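Local structure of SIR4-interacting protein SIF2 (Saccharomyces cerevisiae, 1R5M) at residues H246-V252 with S264-T270; H288-S294 with S305-S311; F334-S339 with Y396-W402. The protein antagonises telomeric silencing in yeast and works as a WD-repeat subunit of the Set3 corepressor complex. One frame throughout, in Å; residues are numbered along the deposited sequence.

Contact 1 of 3, residues H246-V252 with S264-T270; sequences HHGPISV and SASDDGT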
loop_
_atom_site.group_PDB
_atom_site.type_symbol
_atom_site.label_atom_id
_atom_site.label_comp_id
_atom_site.label_asym_id
_atom_site.label_seq_id
_atom_site.Cartn_x
_atom_site.Cartn_y
_atom_site.Cartn_z
ATOM N N HIS A 246 -14.633 -7.693 -12.488
ATOM C CA HIS A 246 -14.290 -6.289 -12.701
ATOM C C HIS A 246 -14.263 -5.906 -14.177
ATOM O O HIS A 246 -13.993 -6.744 -15.041
ATOM C CB HIS A 246 -12.935 -5.972 -12.062
ATOM C CG HIS A 246 -12.983 -5.867 -10.571
ATOM N ND1 HIS A 246 -13.747 -4.923 -9.917
ATOM C CD2 HIS A 246 -12.345 -6.570 -9.604
ATOM C CE1 HIS A 246 -13.577 -5.048 -8.612
ATOM N NE2 HIS A 246 -12.730 -6.039 -8.396
ATOM N N HIS A 247 -14.543 -4.635 -14.458
ATOM C CA HIS A 247 -14.559 -4.139 -15.831
ATOM C C HIS A 247 -13.469 -3.103 -16.081
ATOM O O HIS A 247 -13.508 -2.378 -17.075
ATOM C CB HIS A 247 -15.918 -3.512 -16.160
ATOM C CG HIS A 247 -17.086 -4.395 -15.854
ATOM N ND1 HIS A 247 -17.487 -4.679 -14.567
ATOM C CD2 HIS A 247 -17.940 -5.057 -16.670
ATOM C CE1 HIS A 247 -18.540 -5.477 -14.603
ATOM N NE2 HIS A 247 -18.835 -5.722 -15.867
ATOM N N GLY A 248 -12.497 -3.029 -15.178
ATOM C CA GLY A 248 -11.422 -2.070 -15.341
ATOM C C GLY A 248 -10.172 -2.527 -14.614
ATOM O O GLY A 248 -10.215 -3.528 -13.901
ATOM N N PRO A 249 -9.043 -1.817 -14.773
ATOM C CA PRO A 249 -7.787 -2.181 -14.111
ATOM C C PRO A 249 -7.943 -2.423 -12.611
ATOM O O PRO A 249 -8.763 -1.785 -11.945
ATOM C CB PRO A 249 -6.884 -0.994 -14.421
ATOM C CG PRO A 249 -7.343 -0.598 -15.796
ATOM C CD PRO A 249 -8.848 -0.650 -15.655
ATOM N N ILE A 250 -7.146 -3.350 -12.089
ATOM C CA ILE A 250 -7.181 -3.705 -10.675
ATOM C C ILE A 250 -6.234 -2.798 -9.894
ATOM O O ILE A 250 -5.023 -2.816 -10.110
ATOM C CB ILE A 250 -6.773 -5.182 -10.482
ATOM C CG1 ILE A 250 -7.673 -6.088 -11.332
ATOM C CG2 ILE A 250 -6.869 -5.562 -9.014
ATOM C CD1 ILE A 250 -9.161 -5.968 -11.018
ATOM N N SER A 251 -6.795 -2.013 -8.980
ATOM C CA SER A 251 -6.015 -1.064 -8.190
ATOM C C SER A 251 -5.599 -1.570 -6.814
ATOM O O SER A 251 -4.628 -1.078 -6.237
ATOM C CB SER A 251 -6.813 0.232 -8.024
ATOM O OG SER A 251 -8.063 -0.025 -7.402
ATOM N N VAL A 252 -6.329 -2.549 -6.292
ATOM C CA VAL A 252 -6.038 -3.081 -4.965
ATOM C C VAL A 252 -6.332 -4.570 -4.860
ATOM O O VAL A 252 -7.342 -5.045 -5.370
ATOM C CB VAL A 252 -6.909 -2.394 -3.878
ATOM C CG1 VAL A 252 -6.528 -2.911 -2.493
ATOM C CG2 VAL A 252 -6.764 -0.877 -3.958
ATOM N N SER A 264 -10.730 -6.924 -3.590
ATOM C CA SER A 264 -10.155 -6.299 -4.774
ATOM C C SER A 264 -10.865 -4.973 -5.030
ATOM O O SER A 264 -12.030 -4.804 -4.672
ATOM C CB SER A 264 -10.295 -7.213 -6.002
ATOM O OG SER A 264 -11.656 -7.456 -6.321
ATOM N N ALA A 265 -10.140 -4.021 -5.607
ATOM C CA ALA A 265 -10.714 -2.723 -5.952
ATOM C C ALA A 265 -10.319 -2.482 -7.396
ATOM O O ALA A 265 -9.279 -2.968 -7.854
ATOM C CB ALA A 265 -10.159 -1.624 -5.059
ATOM N N SER A 266 -11.137 -1.726 -8.118
ATOM C CA SER A 266 -10.865 -1.481 -9.525
ATOM C C SER A 266 -11.161 -0.058 -9.972
ATOM O O SER A 266 -11.850 0.698 -9.282
ATOM C CB SER A 266 -11.696 -2.457 -10.363
ATOM O OG SER A 266 -11.675 -2.123 -11.740
ATOM N N ASP A 267 -10.621 0.300 -11.133
ATOM C CA ASP A 267 -10.861 1.615 -11.706
ATOM C C ASP A 267 -12.344 1.691 -12.046
ATOM O O ASP A 267 -12.881 2.784 -12.246
ATOM C CB ASP A 267 -10.052 1.812 -12.992
ATOM C CG ASP A 267 -8.581 2.075 -12.734
ATOM O OD1 ASP A 267 -8.163 2.100 -11.560
ATOM O OD2 ASP A 267 -7.840 2.262 -13.722
ATOM N N ASP A 268 -13.005 0.534 -12.110
ATOM C CA ASP A 268 -14.428 0.500 -12.438
ATOM C C ASP A 268 -15.311 1.033 -11.317
ATOM O O ASP A 268 -16.538 1.028 -11.430
ATOM C CB ASP A 268 -14.883 -0.913 -12.875
ATOM C CG ASP A 268 -14.918 -1.937 -11.736
ATOM O OD1 ASP A 268 -14.827 -1.563 -10.549
ATOM O OD2 ASP A 268 -15.063 -3.139 -12.052
ATOM N N GLY A 269 -14.679 1.507 -10.247
ATOM C CA GLY A 269 -15.413 2.081 -9.132
ATOM C C GLY A 269 -16.061 1.119 -8.156
ATOM O O GLY A 269 -16.875 1.534 -7.330
ATOM N N THR A 270 -15.700 -0.157 -8.228
ATOM C CA THR A 270 -16.290 -1.133 -7.322
ATOM C C THR A 270 -15.264 -1.928 -6.538
ATOM O O THR A 270 -14.085 -1.984 -6.894
ATOM C CB THR A 270 -17.144 -2.179 -8.067
ATOM O OG1 THR A 270 -16.288 -3.031 -8.842
ATOM C CG2 THR A 270 -18.152 -1.503 -8.984
#

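Contact 2 of 3, residues H288-S294 with S305-S311; sequences HSQSIVS and SCSMDGS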
loop_
_atom_site.group_PDB
_atom_site.type_symbol
_atom_site.label_atom_id
_atom_site.label_comp_id
_atom_site.label_asym_id
_atom_site.label_seq_id
_atom_site.Cartn_x
_atom_site.Cartn_y
_atom_site.Cartn_z
ATOM N N HIS A 288 -18.948 4.203 -5.251
ATOM C CA HIS A 288 -17.945 5.174 -5.659
ATOM C C HIS A 288 -18.234 5.616 -7.089
ATOM O O HIS A 288 -18.583 4.798 -7.940
ATOM C CB HIS A 288 -16.546 4.566 -5.555
ATOM C CG HIS A 288 -16.001 4.551 -4.159
ATOM N ND1 HIS A 288 -15.781 5.706 -3.437
ATOM C CD2 HIS A 288 -15.622 3.528 -3.358
ATOM C CE1 HIS A 288 -15.286 5.393 -2.253
ATOM N NE2 HIS A 288 -15.180 4.078 -2.178
ATOM N N SER A 289 -18.097 6.913 -7.345
ATOM C CA SER A 289 -18.367 7.461 -8.668
ATOM C C SER A 289 -17.114 7.614 -9.519
ATOM O O SER A 289 -17.188 7.992 -10.689
ATOM C CB SER A 289 -19.076 8.810 -8.541
ATOM O OG SER A 289 -18.289 9.735 -7.812
ATOM N N GLN A 290 -15.960 7.330 -8.925
ATOM C CA GLN A 290 -14.694 7.416 -9.640
ATOM C C GLN A 290 -13.789 6.286 -9.164
ATOM O O GLN A 290 -14.140 5.546 -8.246
ATOM C CB GLN A 290 -14.023 8.770 -9.396
ATOM C CG GLN A 290 -14.910 9.962 -9.732
ATOM C CD GLN A 290 -14.161 11.281 -9.713
ATOM O OE1 GLN A 290 -14.767 12.349 -9.611
ATOM N NE2 GLN A 290 -12.838 11.216 -9.824
ATOM N N SER A 291 -12.627 6.160 -9.795
ATOM C CA SER A 291 -11.671 5.113 -9.459
ATOM C C SER A 291 -11.354 5.029 -7.973
ATOM O O SER A 291 -11.226 6.046 -7.290
ATOM C CB SER A 291 -10.371 5.328 -10.235
ATOM O OG SER A 291 -10.604 5.296 -11.631
ATOM N N ILE A 292 -11.230 3.802 -7.481
ATOM C CA ILE A 292 -10.892 3.569 -6.086
ATOM C C ILE A 292 -9.370 3.525 -6.001
ATOM O O ILE A 292 -8.724 2.720 -6.676
ATOM C CB ILE A 292 -11.502 2.243 -5.591
ATOM C CG1 ILE A 292 -13.029 2.377 -5.548
ATOM C CG2 ILE A 292 -10.950 1.889 -4.217
ATOM C CD1 ILE A 292 -13.764 1.109 -5.178
ATOM N N VAL A 293 -8.795 4.389 -5.171
ATOM C CA VAL A 293 -7.345 4.459 -5.045
ATOM C C VAL A 293 -6.747 3.548 -3.981
ATOM O O VAL A 293 -5.613 3.091 -4.124
ATOM C CB VAL A 293 -6.886 5.914 -4.787
ATOM C CG1 VAL A 293 -7.332 6.802 -5.942
ATOM C CG2 VAL A 293 -7.456 6.426 -3.476
ATOM N N SER A 294 -7.504 3.275 -2.922
ATOM C CA SER A 294 -7.023 2.409 -1.850
ATOM C C SER A 294 -8.198 1.712 -1.179
ATOM O O SER A 294 -9.313 2.230 -1.175
ATOM C CB SER A 294 -6.276 3.219 -0.781
ATOM O OG SER A 294 -5.260 4.038 -1.338
ATOM N N SER A 305 -12.816 1.811 1.773
ATOM C CA SER A 305 -12.203 2.271 0.540
ATOM C C SER A 305 -12.252 3.784 0.418
ATOM O O SER A 305 -13.061 4.442 1.069
ATOM C CB SER A 305 -12.931 1.654 -0.659
ATOM O OG SER A 305 -14.322 1.954 -0.617
ATOM N N CYS A 306 -11.361 4.334 -0.397
ATOM C CA CYS A 306 -11.370 5.767 -0.657
ATOM C C CYS A 306 -11.171 5.932 -2.156
ATOM O O CYS A 306 -10.599 5.063 -2.828
ATOM C CB CYS A 306 -10.326 6.524 0.173
ATOM S SG CYS A 306 -8.638 5.983 0.036
ATOM N N SER A 307 -11.641 7.051 -2.686
ATOM C CA SER A 307 -11.623 7.239 -4.121
ATOM C C SER A 307 -11.322 8.643 -4.611
ATOM O O SER A 307 -11.259 9.597 -3.836
ATOM C CB SER A 307 -12.996 6.786 -4.646
ATOM O OG SER A 307 -13.304 7.284 -5.932
ATOM N N MET A 308 -11.126 8.747 -5.920
ATOM C CA MET A 308 -10.870 10.033 -6.539
ATOM C C MET A 308 -12.136 10.879 -6.434
ATOM O O MET A 308 -12.105 12.081 -6.699
ATOM C CB MET A 308 -10.471 9.847 -8.004
ATOM C CG MET A 308 -9.049 9.345 -8.197
ATOM S SD MET A 308 -7.803 10.552 -7.677
ATOM C CE MET A 308 -7.740 11.633 -9.116
ATOM N N ASP A 309 -13.249 10.256 -6.044
ATOM C CA ASP A 309 -14.499 10.995 -5.892
ATOM C C ASP A 309 -14.537 11.751 -4.565
ATOM O O ASP A 309 -15.537 12.388 -4.230
ATOM C CB ASP A 309 -15.731 10.071 -6.018
ATOM C CG ASP A 309 -15.829 9.029 -4.908
ATOM O OD1 ASP A 309 -15.159 9.161 -3.864
ATOM O OD2 ASP A 309 -16.612 8.069 -5.083
ATOM N N GLY A 310 -13.438 11.674 -3.816
ATOM C CA GLY A 310 -13.342 12.375 -2.547
ATOM C C GLY A 310 -14.037 11.756 -1.348
ATOM O O GLY A 310 -14.132 12.387 -0.294
ATOM N N SER A 311 -14.505 10.519 -1.483
ATOM C CA SER A 311 -15.198 9.870 -0.378
ATOM C C SER A 311 -14.475 8.673 0.216
ATOM O O SER A 311 -13.644 8.034 -0.435
ATOM C CB SER A 311 -16.599 9.421 -0.814
ATOM O OG SER A 311 -16.534 8.311 -1.697
#

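Contact 3 of 3, residues F334-S339 with Y396-W402; sequences FAGRIS and YIFDLSW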
loop_
_atom_site.group_PDB
_atom_site.type_symbol
_atom_site.label_atom_id
_atom_site.label_comp_id
_atom_site.label_asym_id
_atom_site.label_seq_id
_atom_site.Cartn_x
_atom_site.Cartn_y
_atom_site.Cartn_z
ATOM N N PHE A 334 -5.944 10.797 -2.809
ATOM C CA PHE A 334 -4.860 10.135 -3.529
ATOM C C PHE A 334 -4.387 8.838 -2.889
ATOM O O PHE A 334 -3.807 7.985 -3.562
ATOM C CB PHE A 334 -3.665 11.082 -3.670
ATOM C CG PHE A 334 -3.855 12.159 -4.704
ATOM C CD1 PHE A 334 -2.840 13.076 -4.953
ATOM C CD2 PHE A 334 -5.038 12.255 -5.434
ATOM C CE1 PHE A 334 -2.997 14.072 -5.912
ATOM C CE2 PHE A 334 -5.203 13.252 -6.400
ATOM C CZ PHE A 334 -4.178 14.160 -6.636
ATOM N N ALA A 335 -4.618 8.689 -1.590
ATOM C CA ALA A 335 -4.195 7.478 -0.895
ATOM C C ALA A 335 -4.871 7.346 0.458
ATOM O O ALA A 335 -5.206 8.343 1.091
ATOM C CB ALA A 335 -2.681 7.481 -0.721
ATOM N N GLY A 336 -5.072 6.101 0.880
ATOM C CA GLY A 336 -5.692 5.814 2.161
ATOM C C GLY A 336 -4.959 4.651 2.804
ATOM O O GLY A 336 -4.553 3.716 2.107
ATOM N N ARG A 337 -4.783 4.701 4.121
ATOM C CA ARG A 337 -4.074 3.645 4.847
ATOM C C ARG A 337 -4.759 3.327 6.165
ATOM O O ARG A 337 -5.109 4.231 6.925
ATOM C CB ARG A 337 -2.644 4.082 5.163
ATOM C CG ARG A 337 -1.841 4.552 3.972
ATOM C CD ARG A 337 -1.262 3.403 3.171
ATOM N NE ARG A 337 -0.476 3.909 2.048
ATOM C CZ ARG A 337 -0.923 4.009 0.799
ATOM N NH1 ARG A 337 -2.158 3.625 0.496
ATOM N NH2 ARG A 337 -0.140 4.514 -0.146
ATOM N N ILE A 338 -4.937 2.041 6.445
ATOM C CA ILE A 338 -5.561 1.628 7.695
ATOM C C ILE A 338 -4.464 1.413 8.736
ATOM O O ILE A 338 -3.363 0.959 8.410
ATOM C CB ILE A 338 -6.368 0.316 7.513
ATOM C CG1 ILE A 338 -7.217 0.034 8.754
ATOM C CG2 ILE A 338 -5.424 -0.856 7.260
ATOM C CD1 ILE A 338 -8.430 0.912 8.877
ATOM N N SER A 339 -4.757 1.762 9.984
ATOM C CA SER A 339 -3.791 1.583 11.055
ATOM C C SER A 339 -3.651 0.100 11.384
ATOM O O SER A 339 -4.493 -0.716 11.013
ATOM C CB SER A 339 -4.235 2.342 12.310
ATOM O OG SER A 339 -5.493 1.870 12.767
ATOM N N TYR A 396 1.163 18.595 -3.160
ATOM C CA TYR A 396 0.379 17.362 -3.114
ATOM C C TYR A 396 1.040 16.352 -2.187
ATOM O O TYR A 396 2.250 16.381 -1.987
ATOM C CB TYR A 396 0.328 16.692 -4.495
ATOM C CG TYR A 396 -0.359 17.459 -5.592
ATOM C CD1 TYR A 396 0.287 17.697 -6.805
ATOM C CD2 TYR A 396 -1.669 17.911 -5.441
ATOM C CE1 TYR A 396 -0.359 18.367 -7.845
ATOM C CE2 TYR A 396 -2.322 18.580 -6.469
ATOM C CZ TYR A 396 -1.665 18.804 -7.669
ATOM O OH TYR A 396 -2.319 19.465 -8.687
ATOM N N ILE A 397 0.231 15.447 -1.646
ATOM C CA ILE A 397 0.727 14.352 -0.815
ATOM C C ILE A 397 0.491 13.120 -1.687
ATOM O O ILE A 397 -0.640 12.858 -2.091
ATOM C CB ILE A 397 -0.067 14.210 0.494
ATOM C CG1 ILE A 397 0.259 15.383 1.422
ATOM C CG2 ILE A 397 0.280 12.882 1.173
ATOM C CD1 ILE A 397 -0.608 15.442 2.662
ATOM N N PHE A 398 1.559 12.385 -1.986
ATOM C CA PHE A 398 1.484 11.193 -2.834
ATOM C C PHE A 398 1.402 9.886 -2.056
ATOM O O PHE A 398 0.967 8.859 -2.589
ATOM C CB PHE A 398 2.715 11.122 -3.745
ATOM C CG PHE A 398 2.669 12.048 -4.930
ATOM C CD1 PHE A 398 3.745 12.106 -5.809
ATOM C CD2 PHE A 398 1.551 12.838 -5.185
ATOM C CE1 PHE A 398 3.713 12.931 -6.928
ATOM C CE2 PHE A 398 1.508 13.670 -6.305
ATOM C CZ PHE A 398 2.592 13.715 -7.177
ATOM N N ASP A 399 1.827 9.918 -0.801
ATOM C CA ASP A 399 1.833 8.707 0.001
ATOM C C ASP A 399 1.848 9.013 1.489
ATOM O O ASP A 399 2.260 10.094 1.913
ATOM C CB ASP A 399 3.074 7.877 -0.366
ATOM C CG ASP A 399 3.208 6.612 0.462
ATOM O OD1 ASP A 399 4.139 6.522 1.295
ATOM O OD2 ASP A 399 2.376 5.702 0.279
ATOM N N LEU A 400 1.369 8.059 2.277
ATOM C CA LEU A 400 1.387 8.191 3.722
ATOM C C LEU A 400 1.528 6.789 4.293
ATOM O O LEU A 400 1.169 5.805 3.639
ATOM C CB LEU A 400 0.118 8.887 4.239
ATOM C CG LEU A 400 -1.271 8.267 4.138
ATOM C CD1 LEU A 400 -2.293 9.269 4.689
ATOM C CD2 LEU A 400 -1.599 7.931 2.692
ATOM N N SER A 401 2.086 6.689 5.492
ATOM C CA SER A 401 2.271 5.387 6.119
ATOM C C SER A 401 2.213 5.486 7.634
ATOM O O SER A 401 2.691 6.458 8.220
ATOM C CB SER A 401 3.616 4.796 5.696
ATOM O OG SER A 401 4.684 5.618 6.128
ATOM N N TRP A 402 1.621 4.467 8.253
ATOM C CA TRP A 402 1.485 4.383 9.708
ATOM C C TRP A 402 2.610 3.575 10.338
ATOM O O TRP A 402 3.026 2.554 9.781
ATOM C CB TRP A 402 0.219 3.630 10.107
ATOM C CG TRP A 402 -1.096 4.274 9.868
ATOM C CD1 TRP A 402 -1.900 4.127 8.771
ATOM C CD2 TRP A 402 -1.837 5.051 10.808
ATOM N NE1 TRP A 402 -3.105 4.757 8.982
ATOM C CE2 TRP A 402 -3.090 5.333 10.225
ATOM C CE3 TRP A 402 -1.562 5.534 12.095
ATOM C CZ2 TRP A 402 -4.072 6.074 10.886
ATOM C CZ3 TRP A 402 -2.541 6.271 12.755
ATOM C CH2 TRP A 402 -3.778 6.533 12.148
#

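Contact 1 of 3, residues H246-V252 with S264-T270
The imidazole of H246 meets S266 over one face and has S264 and D268 at its edge. On the face, CB of S266 makes a CH-pi contact, 3.6 Å from the ring centroid and displaced toward the rim. At the edge, ND1 of H246 donates to OD2 of D268 (3.1 Å), with the oxygen almost in the ring plane. NE2 of H246 shares a shorter hydrogen bond of 2.7 Å with OG of S264, and either atom could be the donor. The ring is thus held at both nitrogens, which should fix its rotation. The carboxylate of D268 is turned 46° from it and offers the syn side of OD2, while N of H247 takes the anti side of that oxygen over 2.9 Å. The H247 ring meets OD2 only with its edge, and more loosely. OD1 of D268 is occupied as well: N and OG1 of T270 reach it from one face of its plane, the former closing an Asx turn.

Further along, O of P249 accepts from N of D267 (2.9 Å). OG of S266, placed anti to its own backbone N (chi1 169°), lies close to the carbonyl oxygens of both G248 and P249. Past I250 and S266, a non-hydrogen-bonded pair, S251 and V252 both face A265 in a classic beta bulge. There N of S251 donates to O of A265 (2.9 Å), and N of A265 returns a bond to O of V252. The hydroxyl of S251 turns to O of I292 in the next repeat. W274 donates NE1 to OG of S264, so H246, S264, D268 and W274 form the Asp-His-Ser/Thr-Trp tetrad of a WD40 blade, here within the fifth WD repeat of the beta-propeller.

Contact 2 of 3, residues H288-S294 with S305-S311
OD2 of D309 is gripped by two donors, ND1 of H288 at 3.0 Å and the backbone N of S289 at 2.9 Å. The first comes in on the syn side and the second meets the anti lone pair of OD2. This is the Asp-His part of a WD40 structural tetrad, in the sixth repeat of the propeller. The tetrad continues through NE2 of H288 to OG of S305 (2.8 Å), which also bonds to NE1 of W315.

The H288 ring holds OD2 within its own plane, although the carboxylate itself is twisted 35° from the imidazole. Behind it, OD1 of D309 receives both N and OG of S311, so four donors fasten one carboxylate. With an alanine here, ND1 of H288 and N of S289 would probably lose their shared acceptor, leaving the imidazole freer to turn and the S311 donors without their mate.

A backbone oxygen is shared too: O of S291 takes N of M308 nearly head-on (C=O...N 172°), and OG of S307 from above the carbonyl plane at 2.8 Å. Q290 runs past D309 in the opposite direction, its CG beside CB of D309, and brings its amide end over CB of M308.

In the hairpin proper, V293 and S294 both face C306 across a classic beta bulge, N of V293 donating to O of C306 and N of C306 to O of S294. M308, bent at chi2 and chi3, crosses V293 at about a right angle, with its CG 3.8 Å from CG1. On the other branch, CG2 of V293 packs against SG of C306 at 3.7 Å.

Contact 3 of 3, residues F334-S339 with Y396-W402
The side chains of R337 and D399 cross at about a right angle, with the guanidinium and carboxylate planes 45° apart. NH2 of R337 forms a salt bridge with OD2 of D399 (2.8 Å), the oxygen lying in the guanidinium plane. A bend at chi2 carries the arginine chain obliquely across to L400 and D399. On the way CG of R337 packs against CD2 of L400 at 3.6 Å, NE makes a weak hydrogen bond to O of L400, and CD2 of L400 lies over one guanidinium face, toward the rim. NH1 turns back to O of G336 in its own strand. CD2 of L400 also touches CB of A335 (3.6 Å), so one methyl meets both A335 and R337.

At one end W402 presents its indole to R337 and S339 differently. NE1 of W402 donates to O of R337 at 2.9 Å; the oxygen lies at the ring edge, yet the donor stands well above the carbonyl plane. S339 instead lies over the indole face: its CA sits 3.8 Å from the centroid of the five-membered ring, only 4° off the normal, a CH-pi contact. At the other end the edge of the F334 ring turns CD1 toward O of I397 (3.6 Å). The rings of F334 and Y396 meet obliquely.

The two strands run almost parallel, their directions 6° apart and their axes 6.3 Å apart at closest approach, and are joined by side chains rather than by beta bridges. They belong to adjacent WD repeats, the seventh and eighth. Strand 344-349 flanks 334-338, strand 408-413 pairs with 397-402, and I397 and W402 reach across to strands 344-349 and 354-358 of the preceding blade.

How the contacts relate
Contacts 1 and 2 are the same construction repeated in consecutive WD repeats, their centres 11 Å apart, whereas contact 3 joins one blade to the next. Single hydroxyls link them in turn by probable hydrogen bonds: OG of S251 lies 2.9 Å from O of I292, tying contact 1 to contact 2, and OG of S294 lies 3.0 Å from N of G336, tying contact 2 to contact 3. Contact 3 is 13 Å from contact 2 and 19 Å from contact 1 between centres, and lies nearest the centre of the chain, about 8 Å away. A sulfate, probably from the crystallisation liquor, lies about 4 Å from the R337 side chain.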